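Local structure of uncharacterized protein (Acinetobacter baumannii, 4PUX) at residues L53-L58 / Y79-D84; A73-Y79 / Y90-Y96; T139-G143 / D155-L159. The protein is of unknown function but adopts the beta-barrel-like fold of the DUF3237 family, whose interior may bind a small molecule. All coordinates share one frame; numbering follows the deposited sequence. Where two conformers were deposited one is given.

In the fold
From the N terminus, the first segment met is 53-58, at the start of strand 54-67. The chain runs along that strand, turns back into strand 73-83 and closes a hairpin loop at contact 1. Before that loop is complete, residues 73-79 have opened contact 2, which closes at 90-96 on strand 88-99. The two contacts therefore cross along the chain, share Y79 and join three consecutive antiparallel strands. Contact 3 follows in series: 139-143 and 155-159 pair at the open end of the hairpin of strands 141-147 and 151-159. Strand 118-127 bridges contacts 2 and 3, and strand 12-21, paired with 151-159 and 36-49, links contact 3 back towards contact 1 in the curled sheet.

Contact 1: residues L53-L58 / Y79-D84; sequences LKGRIL and YLLETD. With EDO (1,2-ethanediol), chain B; EDO (1,2-ethanediol), chain D.
R56 and E82 face each other as an antiparallel hydrogen-bonded pair, and their side chains run side by side into a salt bridge. OE1 of E82 accepts from both R56 NE, at 3.0 Å, and R56 NH2, at 3.1 Å; it lies in the guanidinium plane, while the carboxylate plane is turned by 32°. CG of E82 stands anti to its backbone N (chi1 -179°), bringing OE1 alongside the arginine. A 1,2-ethanediol hydroxyl adds a weak bond to the same oxygen, and L58 CD2 lies over one guanidinium face towards its rim.

E82 N donates to R56 O and R56 N to E82 O, followed by a bond of 3.0 Å from L58 N to L80 O. D84 N reaches K54 O at 2.8 Å, and a water accepts from K54 N while donating to D84 OD1. A second water accepts from L80 N and lies 2.7 Å from L58 O. The ammonium of K54 turns instead to G50 O, and T83 OG1 to D85 OD1 and A87 N.

On the other face, I57 CG1 meets L81 CD2 at 3.8 Å and I57 CG2 the Y79 ring, beside V20. The hairpin thus has an apolar inner face and a charged outer one, where two N-H groups converging on one carboxylate oxygen would probably keep E82 ionised.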
loop_
_atom_site.group_PDB
_atom_site.type_symbol
_atom_site.label_atom_id
_atom_site.label_comp_id
_atom_site.label_asym_id
_atom_site.label_seq_id
_atom_site.Cartn_x
_atom_site.Cartn_y
_atom_site.Cartn_z
ATOM N N LEU A 53 -10.668 -5.489 12.741
ATOM C CA LEU A 53 -9.191 -5.500 12.693
ATOM C C LEU A 53 -8.630 -4.148 13.144
ATOM O O LEU A 53 -8.859 -3.114 12.501
ATOM C CB LEU A 53 -8.719 -5.781 11.266
ATOM C CG LEU A 53 -7.211 -5.953 11.076
ATOM C CD1 LEU A 53 -6.664 -7.208 11.768
ATOM C CD2 LEU A 53 -6.809 -5.946 9.595
ATOM N N LYS A 54 -7.909 -4.180 14.284
ATOM C CA LYS A 54 -7.391 -2.958 14.924
ATOM C C LYS A 54 -6.024 -3.283 15.520
ATOM O O LYS A 54 -5.821 -4.377 16.036
ATOM C CB LYS A 54 -8.321 -2.530 16.093
ATOM C CG LYS A 54 -9.765 -2.188 15.740
ATOM C CD LYS A 54 -10.580 -1.870 17.006
ATOM C CE LYS A 54 -12.029 -1.429 16.636
ATOM N NZ LYS A 54 -12.791 -2.545 16.069
ATOM N N GLY A 55 -5.113 -2.320 15.492
ATOM C CA GLY A 55 -3.784 -2.493 16.071
ATOM C C GLY A 55 -2.739 -1.522 15.559
ATOM O O GLY A 55 -3.064 -0.404 15.125
ATOM N N ARG A 56 -1.481 -1.944 15.636
ATOM C CA ARG A 56 -0.345 -1.108 15.252
ATOM C C ARG A 56 0.610 -1.849 14.307
ATOM O O ARG A 56 0.639 -3.103 14.239
ATOM C CB ARG A 56 0.424 -0.578 16.470
ATOM C CG ARG A 56 1.232 -1.598 17.232
ATOM C CD ARG A 56 1.854 -0.961 18.485
ATOM N NE ARG A 56 2.636 -1.954 19.224
ATOM C CZ ARG A 56 3.830 -1.779 19.755
ATOM N NH1 ARG A 56 4.392 -0.578 19.779
ATOM N NH2 ARG A 56 4.429 -2.808 20.377
ATOM N N ILE A 57 1.353 -1.055 13.553
ATOM C CA ILE A 57 2.407 -1.538 12.691
ATOM C C ILE A 57 3.694 -1.467 13.490
ATOM O O ILE A 57 4.005 -0.449 14.088
ATOM C CB ILE A 57 2.482 -0.695 11.376
ATOM C CG1 ILE A 57 1.186 -0.862 10.577
ATOM C CG2 ILE A 57 3.705 -1.032 10.520
ATOM C CD1 ILE A 57 0.980 0.193 9.506
ATOM N N LEU A 58 4.484 -2.533 13.412
ATOM C CA LEU A 58 5.755 -2.612 14.153
ATOM C C LEU A 58 6.898 -1.938 13.350
ATOM O O LEU A 58 6.729 -1.592 12.166
ATOM C CB LEU A 58 6.066 -4.079 14.533
ATOM C CG LEU A 58 4.996 -4.749 15.387
ATOM C CD1 LEU A 58 5.452 -6.176 15.735
ATOM C CD2 LEU A 58 4.709 -3.964 16.682
ATOM N N TYR A 79 6.069 -5.972 5.740
ATOM C CA TYR A 79 5.980 -5.405 7.065
ATOM C C TYR A 79 5.125 -6.230 7.990
ATOM O O TYR A 79 4.735 -7.376 7.632
ATOM C CB TYR A 79 5.632 -3.923 7.022
ATOM C CG TYR A 79 4.365 -3.425 6.331
ATOM C CD1 TYR A 79 4.244 -3.407 4.945
ATOM C CD2 TYR A 79 3.383 -2.755 7.066
ATOM C CE1 TYR A 79 3.156 -2.802 4.319
ATOM C CE2 TYR A 79 2.305 -2.154 6.460
ATOM C CZ TYR A 79 2.208 -2.116 5.095
ATOM O OH TYR A 79 1.162 -1.440 4.503
ATOM N N LEU A 80 4.876 -5.733 9.216
ATOM C CA LEU A 80 4.406 -6.589 10.323
ATOM C C LEU A 80 3.391 -5.882 11.215
ATOM O O LEU A 80 3.636 -4.754 11.646
ATOM C CB LEU A 80 5.594 -7.119 11.112
ATOM C CG LEU A 80 5.325 -8.095 12.238
ATOM C CD1 LEU A 80 4.648 -9.377 11.713
ATOM C CD2 LEU A 80 6.634 -8.465 12.926
ATOM N N LEU A 81 2.220 -6.497 11.359
ATOM C CA LEU A 81 1.100 -5.964 12.156
ATOM C C LEU A 81 1.030 -6.665 13.509
ATOM O O LEU A 81 1.220 -7.911 13.582
ATOM C CB LEU A 81 -0.222 -6.174 11.427
ATOM C CG LEU A 81 -0.275 -5.820 9.933
ATOM C CD1 LEU A 81 -1.659 -6.039 9.378
ATOM C CD2 LEU A 81 0.219 -4.386 9.692
ATOM N N GLU A 82 0.666 -5.915 14.533
ATOM C CA GLU A 82 0.334 -6.438 15.864
ATOM C C GLU A 82 -1.077 -5.964 16.215
ATOM O O GLU A 82 -1.320 -4.777 16.375
ATOM C CB GLU A 82 1.331 -6.019 16.939
ATOM C CG GLU A 82 0.999 -6.576 18.327
ATOM C CD GLU A 82 1.893 -6.074 19.467
ATOM O OE1 GLU A 82 2.254 -4.895 19.476
ATOM O OE2 GLU A 82 2.124 -6.838 20.450
ATOM N N THR A 83 -2.037 -6.902 16.271
ATOM C CA THR A 83 -3.392 -6.503 16.595
ATOM C C THR A 83 -3.513 -6.077 18.064
ATOM O O THR A 83 -2.661 -6.395 18.910
ATOM C CB THR A 83 -4.438 -7.655 16.327
ATOM O OG1 THR A 83 -4.205 -8.731 17.254
ATOM C CG2 THR A 83 -4.331 -8.092 14.883
ATOM N N ASP A 84 -4.592 -5.355 18.353
ATOM C CA ASP A 84 -4.884 -4.929 19.720
ATOM C C ASP A 84 -4.910 -6.081 20.738
ATOM O O ASP A 84 -4.492 -5.903 21.870
ATOM C CB ASP A 84 -6.153 -4.046 19.777
ATOM C CG ASP A 84 -7.442 -4.749 19.291
ATOM O OD1 ASP A 84 -7.405 -5.881 18.760
ATOM O OD2 ASP A 84 -8.521 -4.108 19.487
HETATM C C1 EDO B . -1.427 -2.676 19.700
HETATM O O1 EDO B . -0.121 -2.852 20.291
HETATM C C2 EDO B . -2.235 -1.653 20.530
HETATM O O2 EDO B . -3.587 -1.581 20.027
HETATM C C1 EDO D . 1.597 0.102 0.267
HETATM O O1 EDO D . 2.657 0.657 -0.313
HETATM C C2 EDO D . 1.897 -0.496 1.624
HETATM O O2 EDO D . 2.294 0.402 2.642
HETATM O O HOH W 1 -8.466 -6.428 16.126
HETATM O O HOH W 2 6.347 -3.493 10.222
#

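Contact 2: residues A73-Y79 / Y90-Y96; sequences AIIDTRY and YLQTKGY. With EDO (1,2-ethanediol), chain D.
T77 OG1 and T93 OG1 lie 2.6 Å apart, the shortest polar bond between these two strands, and either hydroxyl could be the donor. In both threonines OG1 sits between the backbone N and the carbonyl carbon (chi1 72° in each), which brings the hydroxyls together on the face shared with I75, Y79 and L91. T77 N also donates to T93 O at 2.9 Å.

Towards the hairpin turn, L91 CD2 sits over one face of the Y79 ring, 4.0 Å from its centroid, in a CH-pi contact. The phenol oxygen of Y79 bonds to Y154 OH and to O2 of a 1,2-ethanediol, which lies 2.9 Å from Y79 OH; either of these two could be the donor. O1 of that diol, probably from the crystallisation liquor, lies 3.2 Å from I75 CG2.

The opposite face is charged and hydrated. D76 and K94 run side by side but stop short of a salt bridge; one water joins them, donating to D76 OD1 and T77 O and accepting from K94 NZ at 2.9 Å. A second accepts from R78 NE and Q92 NE2. The Y90 ring presents its edge to R78 CB, its plane 82° from the guanidinium. At the far end, G95 has a positive phi (163°), and its O accepts from I75 N at 2.9 Å.

The strand pair thus separates a water-bridged surface from an inner face where hydroxyls interrupt an apolar lining, consistent with a barrel interior able to accept a small polar molecule.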
loop_
_atom_site.group_PDB
_atom_site.type_symbol
_atom_site.label_atom_id
_atom_site.label_comp_id
_atom_site.label_asym_id
_atom_site.label_seq_id
_atom_site.Cartn_x
_atom_site.Cartn_y
_atom_site.Cartn_z
ATOM N N ALA A 73 5.959 4.493 -10.109
ATOM C CA ALA A 73 6.536 3.737 -8.988
ATOM C C ALA A 73 5.857 2.373 -8.860
ATOM O O ALA A 73 4.637 2.273 -8.871
ATOM C CB ALA A 73 6.391 4.492 -7.675
ATOM N N ILE A 74 6.684 1.339 -8.719
ATOM C CA ILE A 74 6.238 -0.036 -8.524
ATOM C C ILE A 74 6.502 -0.350 -7.045
ATOM O O ILE A 74 7.668 -0.248 -6.581
ATOM C CB ILE A 74 7.036 -1.010 -9.411
ATOM C CG1 ILE A 74 6.966 -0.552 -10.879
ATOM C CG2 ILE A 74 6.506 -2.448 -9.279
ATOM C CD1 ILE A 74 7.836 -1.347 -11.809
ATOM N N ILE A 75 5.441 -0.712 -6.314
ATOM C CA ILE A 75 5.479 -0.924 -4.864
ATOM C C ILE A 75 5.678 -2.411 -4.588
ATOM O O ILE A 75 4.997 -3.258 -5.179
ATOM C CB ILE A 75 4.102 -0.487 -4.260
ATOM C CG1 ILE A 75 3.657 0.955 -4.644
ATOM C CG2 ILE A 75 4.019 -0.771 -2.784
ATOM C CD1 ILE A 75 4.544 1.959 -4.403
ATOM N N ASP A 76 6.565 -2.720 -3.626
ATOM C CA ASP A 76 6.838 -4.127 -3.203
ATOM C C ASP A 76 7.281 -4.125 -1.730
ATOM O O ASP A 76 8.423 -3.756 -1.429
ATOM C CB ASP A 76 7.888 -4.790 -4.096
ATOM C CG ASP A 76 7.996 -6.296 -3.882
ATOM O OD1 ASP A 76 8.213 -6.723 -2.729
ATOM O OD2 ASP A 76 7.880 -7.025 -4.876
ATOM N N THR A 77 6.349 -4.386 -0.827
ATOM C CA THR A 77 6.593 -4.249 0.599
ATOM C C THR A 77 6.582 -5.560 1.362
ATOM O O THR A 77 5.898 -6.533 1.000
ATOM C CB THR A 77 5.552 -3.296 1.309
ATOM O OG1 THR A 77 4.294 -3.969 1.384
ATOM C CG2 THR A 77 5.375 -1.921 0.559
ATOM N N ARG A 78 7.280 -5.545 2.506
ATOM C CA ARG A 78 7.129 -6.555 3.596
ATOM C C ARG A 78 7.096 -5.783 4.919
ATOM O O ARG A 78 8.004 -4.988 5.160
ATOM C CB ARG A 78 8.289 -7.546 3.620
ATOM C CG ARG A 78 8.404 -8.368 2.366
ATOM C CD ARG A 78 9.513 -9.435 2.447
ATOM N NE ARG A 78 9.593 -10.182 1.184
ATOM C CZ ARG A 78 10.454 -11.178 0.943
ATOM N NH1 ARG A 78 11.390 -11.490 1.850
ATOM N NH2 ARG A 78 10.407 -11.836 -0.222
ATOM N N TYR A 79 6.069 -5.972 5.740
ATOM C CA TYR A 79 5.980 -5.405 7.065
ATOM C C TYR A 79 5.125 -6.230 7.990
ATOM O O TYR A 79 4.735 -7.376 7.632
ATOM C CB TYR A 79 5.632 -3.923 7.022
ATOM C CG TYR A 79 4.365 -3.425 6.331
ATOM C CD1 TYR A 79 4.244 -3.407 4.945
ATOM C CD2 TYR A 79 3.383 -2.755 7.066
ATOM C CE1 TYR A 79 3.156 -2.802 4.319
ATOM C CE2 TYR A 79 2.305 -2.154 6.460
ATOM C CZ TYR A 79 2.208 -2.116 5.095
ATOM O OH TYR A 79 1.162 -1.440 4.503
ATOM N N TYR A 90 1.934 -10.987 9.227
ATOM C CA TYR A 90 2.926 -10.606 8.192
ATOM C C TYR A 90 2.183 -10.130 6.939
ATOM O O TYR A 90 1.302 -10.843 6.431
ATOM C CB TYR A 90 3.839 -11.815 7.896
ATOM C CG TYR A 90 4.649 -11.759 6.610
ATOM C CD1 TYR A 90 5.311 -10.580 6.195
ATOM C CD2 TYR A 90 4.870 -12.932 5.888
ATOM C CE1 TYR A 90 6.041 -10.555 4.994
ATOM C CE2 TYR A 90 5.611 -12.930 4.703
ATOM C CZ TYR A 90 6.260 -11.754 4.305
ATOM O OH TYR A 90 6.994 -11.670 3.139
ATOM N N LEU A 91 2.442 -8.882 6.527
ATOM C CA LEU A 91 1.768 -8.263 5.396
ATOM C C LEU A 91 2.773 -8.011 4.251
ATOM O O LEU A 91 3.876 -7.447 4.484
ATOM C CB LEU A 91 1.105 -6.927 5.868
ATOM C CG LEU A 91 0.398 -6.082 4.790
ATOM C CD1 LEU A 91 -0.691 -6.847 4.097
ATOM C CD2 LEU A 91 -0.150 -4.780 5.408
ATOM N N GLN A 92 2.324 -8.303 3.029
ATOM C CA GLN A 92 3.000 -7.954 1.764
ATOM C C GLN A 92 2.016 -7.131 0.920
ATOM O O GLN A 92 0.876 -7.554 0.721
ATOM C CB GLN A 92 3.415 -9.201 0.983
ATOM C CG GLN A 92 4.447 -10.068 1.697
ATOM C CD GLN A 92 4.540 -11.467 1.126
ATOM O OE1 GLN A 92 3.850 -12.422 1.605
ATOM N NE2 GLN A 92 5.240 -11.584 0.035
ATOM N N THR A 93 2.458 -5.969 0.419
ATOM C CA THR A 93 1.661 -5.207 -0.537
ATOM C C THR A 93 2.470 -5.025 -1.838
ATOM O O THR A 93 3.707 -4.968 -1.845
ATOM C CB THR A 93 1.187 -3.836 0.004
ATOM O OG1 THR A 93 2.301 -2.937 0.086
ATOM C CG2 THR A 93 0.547 -3.964 1.399
ATOM N N LYS A 94 1.735 -4.929 -2.926
ATOM C CA LYS A 94 2.251 -4.716 -4.281
ATOM C C LYS A 94 1.297 -3.782 -5.018
ATOM O O LYS A 94 0.095 -3.788 -4.773
ATOM C CB LYS A 94 2.392 -6.042 -5.031
ATOM C CG LYS A 94 3.517 -6.970 -4.462
ATOM C CD LYS A 94 3.566 -8.272 -5.136
ATOM C CE LYS A 94 4.760 -9.106 -4.674
ATOM N NZ LYS A 94 4.617 -9.584 -3.250
ATOM N N GLY A 95 1.828 -2.988 -5.930
ATOM C CA GLY A 95 0.969 -2.143 -6.735
ATOM C C GLY A 95 1.711 -1.014 -7.427
ATOM O O GLY A 95 2.909 -1.137 -7.694
ATOM N N TYR A 96 0.977 0.070 -7.719
ATOM C CA TYR A 96 1.471 1.144 -8.589
ATOM C C TYR A 96 1.092 2.503 -8.050
ATOM O O TYR A 96 -0.036 2.681 -7.510
ATOM C CB TYR A 96 0.878 1.038 -10.020
ATOM C CG TYR A 96 1.136 -0.271 -10.730
ATOM C CD1 TYR A 96 2.443 -0.652 -11.069
ATOM C CD2 TYR A 96 0.085 -1.135 -11.061
ATOM C CE1 TYR A 96 2.684 -1.844 -11.743
ATOM C CE2 TYR A 96 0.309 -2.347 -11.708
ATOM C CZ TYR A 96 1.605 -2.691 -12.071
ATOM O OH TYR A 96 1.856 -3.890 -12.720
HETATM C C1 EDO D . 1.597 0.102 0.267
HETATM O O1 EDO D . 2.657 0.657 -0.313
HETATM C C2 EDO D . 1.897 -0.496 1.624
HETATM O O2 EDO D . 2.294 0.402 2.642
HETATM O O HOH W 3 6.052 -7.821 -1.439
HETATM O O HOH W 4 7.419 -10.212 -0.683
#

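Contact 3: residues T139-G143 / D155-L159; sequences TVAVG and DAYTL
V140 and L159 meet obliquely across the open end of a beta hairpin, formed by strands 141-147 and 151-159 of the barrel-like sheet. With chi1 of V140 at 172°, CG1 swings away from the backbone N into the fork of the leucine, 4.0 Å from L159 CD2 and 4.1 Å from L159 CD1. The same CD1 reaches along the strand to V142 CG1, giving the leucine an apolar neighbour at each of two valines.

V142 and Y157 form a hydrogen-bonded pair with both side chains on this face; the tyrosine ring turns its edge to V142 O, and V142 CG2 lies 4.3 Å from Y157 CB. The reverse face carries A141, A156 and T158. There A141 and A156 pack on M124 of strand 118-127, and A156 also on F18 of strand 12-21.

At the end of the pair, T139 CG2 lies 3.7 Å from T158 CB; the T139 chi1 of -57° sets this methyl opposite the backbone N, while T139 OG1 bonds to W135 O. Further along the strands, V142 and Y157 exchange two backbone bonds, and a bond of 2.9 Å runs from L159 N to V140 O.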
loop_
_atom_site.group_PDB
_atom_site.type_symbol
_atom_site.label_atom_id
_atom_site.label_comp_id
_atom_site.label_asym_id
_atom_site.label_seq_id
_atom_site.Cartn_x
_atom_site.Cartn_y
_atom_site.Cartn_z
ATOM N N THR A 139 -8.049 -14.876 1.645
ATOM C CA THR A 139 -8.967 -13.853 1.134
ATOM C C THR A 139 -8.166 -12.811 0.340
ATOM O O THR A 139 -7.103 -12.384 0.783
ATOM C CB THR A 139 -9.699 -13.175 2.317
ATOM O OG1 THR A 139 -10.377 -14.169 3.090
ATOM C CG2 THR A 139 -10.707 -12.142 1.835
ATOM N N VAL A 140 -8.631 -12.492 -0.878
ATOM C CA VAL A 140 -7.994 -11.471 -1.693
ATOM C C VAL A 140 -8.361 -10.081 -1.121
ATOM O O VAL A 140 -9.474 -9.874 -0.640
ATOM C CB VAL A 140 -8.378 -11.616 -3.219
ATOM C CG1 VAL A 140 -7.884 -10.471 -4.047
ATOM C CG2 VAL A 140 -7.870 -12.952 -3.742
ATOM N N ALA A 141 -7.412 -9.141 -1.151
ATOM C CA ALA A 141 -7.625 -7.801 -0.599
ATOM C C ALA A 141 -6.869 -6.736 -1.377
ATOM O O ALA A 141 -5.854 -7.022 -2.005
ATOM C CB ALA A 141 -7.206 -7.784 0.890
ATOM N N VAL A 142 -7.410 -5.508 -1.355
ATOM C CA VAL A 142 -6.903 -4.373 -2.094
ATOM C C VAL A 142 -6.967 -3.096 -1.251
ATOM O O VAL A 142 -7.655 -3.032 -0.246
ATOM C CB VAL A 142 -7.681 -4.129 -3.406
ATOM C CG1 VAL A 142 -7.519 -5.334 -4.333
ATOM C CG2 VAL A 142 -9.155 -3.856 -3.135
ATOM N N GLY A 143 -6.185 -2.118 -1.632
ATOM C CA GLY A 143 -6.140 -0.821 -0.969
ATOM C C GLY A 143 -6.129 0.362 -1.908
ATOM O O GLY A 143 -5.604 0.281 -3.018
ATOM N N ASP A 155 -7.112 2.997 2.608
ATOM C CA ASP A 155 -8.299 2.231 2.972
ATOM C C ASP A 155 -8.172 0.808 2.387
ATOM O O ASP A 155 -8.010 0.648 1.165
ATOM C CB ASP A 155 -9.564 2.889 2.401
ATOM C CG ASP A 155 -9.866 4.248 3.002
ATOM O OD1 ASP A 155 -9.504 4.514 4.167
ATOM O OD2 ASP A 155 -10.490 5.057 2.299
ATOM N N ALA A 156 -8.154 -0.183 3.255
ATOM C CA ALA A 156 -8.103 -1.596 2.880
ATOM C C ALA A 156 -9.494 -2.218 2.804
ATOM O O ALA A 156 -10.355 -1.927 3.657
ATOM C CB ALA A 156 -7.260 -2.367 3.860
ATOM N N TYR A 157 -9.678 -3.084 1.812
ATOM C CA TYR A 157 -10.924 -3.834 1.563
ATOM C C TYR A 157 -10.605 -5.297 1.259
ATOM O O TYR A 157 -9.600 -5.583 0.589
ATOM C CB TYR A 157 -11.682 -3.267 0.356
ATOM C CG TYR A 157 -11.981 -1.777 0.428
ATOM C CD1 TYR A 157 -11.013 -0.821 0.092
ATOM C CD2 TYR A 157 -13.262 -1.314 0.805
ATOM C CE1 TYR A 157 -11.289 0.518 0.160
ATOM C CE2 TYR A 157 -13.534 0.040 0.866
ATOM C CZ TYR A 157 -12.561 0.946 0.532
ATOM O OH TYR A 157 -12.846 2.293 0.570
ATOM N N THR A 158 -11.488 -6.213 1.692
ATOM C CA THR A 158 -11.444 -7.586 1.219
ATOM C C THR A 158 -12.457 -7.755 0.075
ATOM O O THR A 158 -13.482 -7.076 0.040
ATOM C CB THR A 158 -11.672 -8.619 2.328
ATOM O OG1 THR A 158 -12.929 -8.375 2.971
ATOM C CG2 THR A 158 -10.532 -8.582 3.344
ATOM N N LEU A 159 -12.155 -8.689 -0.822
ATOM C CA LEU A 159 -13.131 -9.143 -1.827
ATOM C C LEU A 159 -14.007 -10.231 -1.209
ATOM O O LEU A 159 -13.497 -11.240 -0.695
ATOM C CB LEU A 159 -12.441 -9.691 -3.076
ATOM C CG LEU A 159 -11.974 -8.667 -4.092
ATOM C CD1 LEU A 159 -10.889 -7.749 -3.575
ATOM C CD2 LEU A 159 -11.505 -9.363 -5.358
#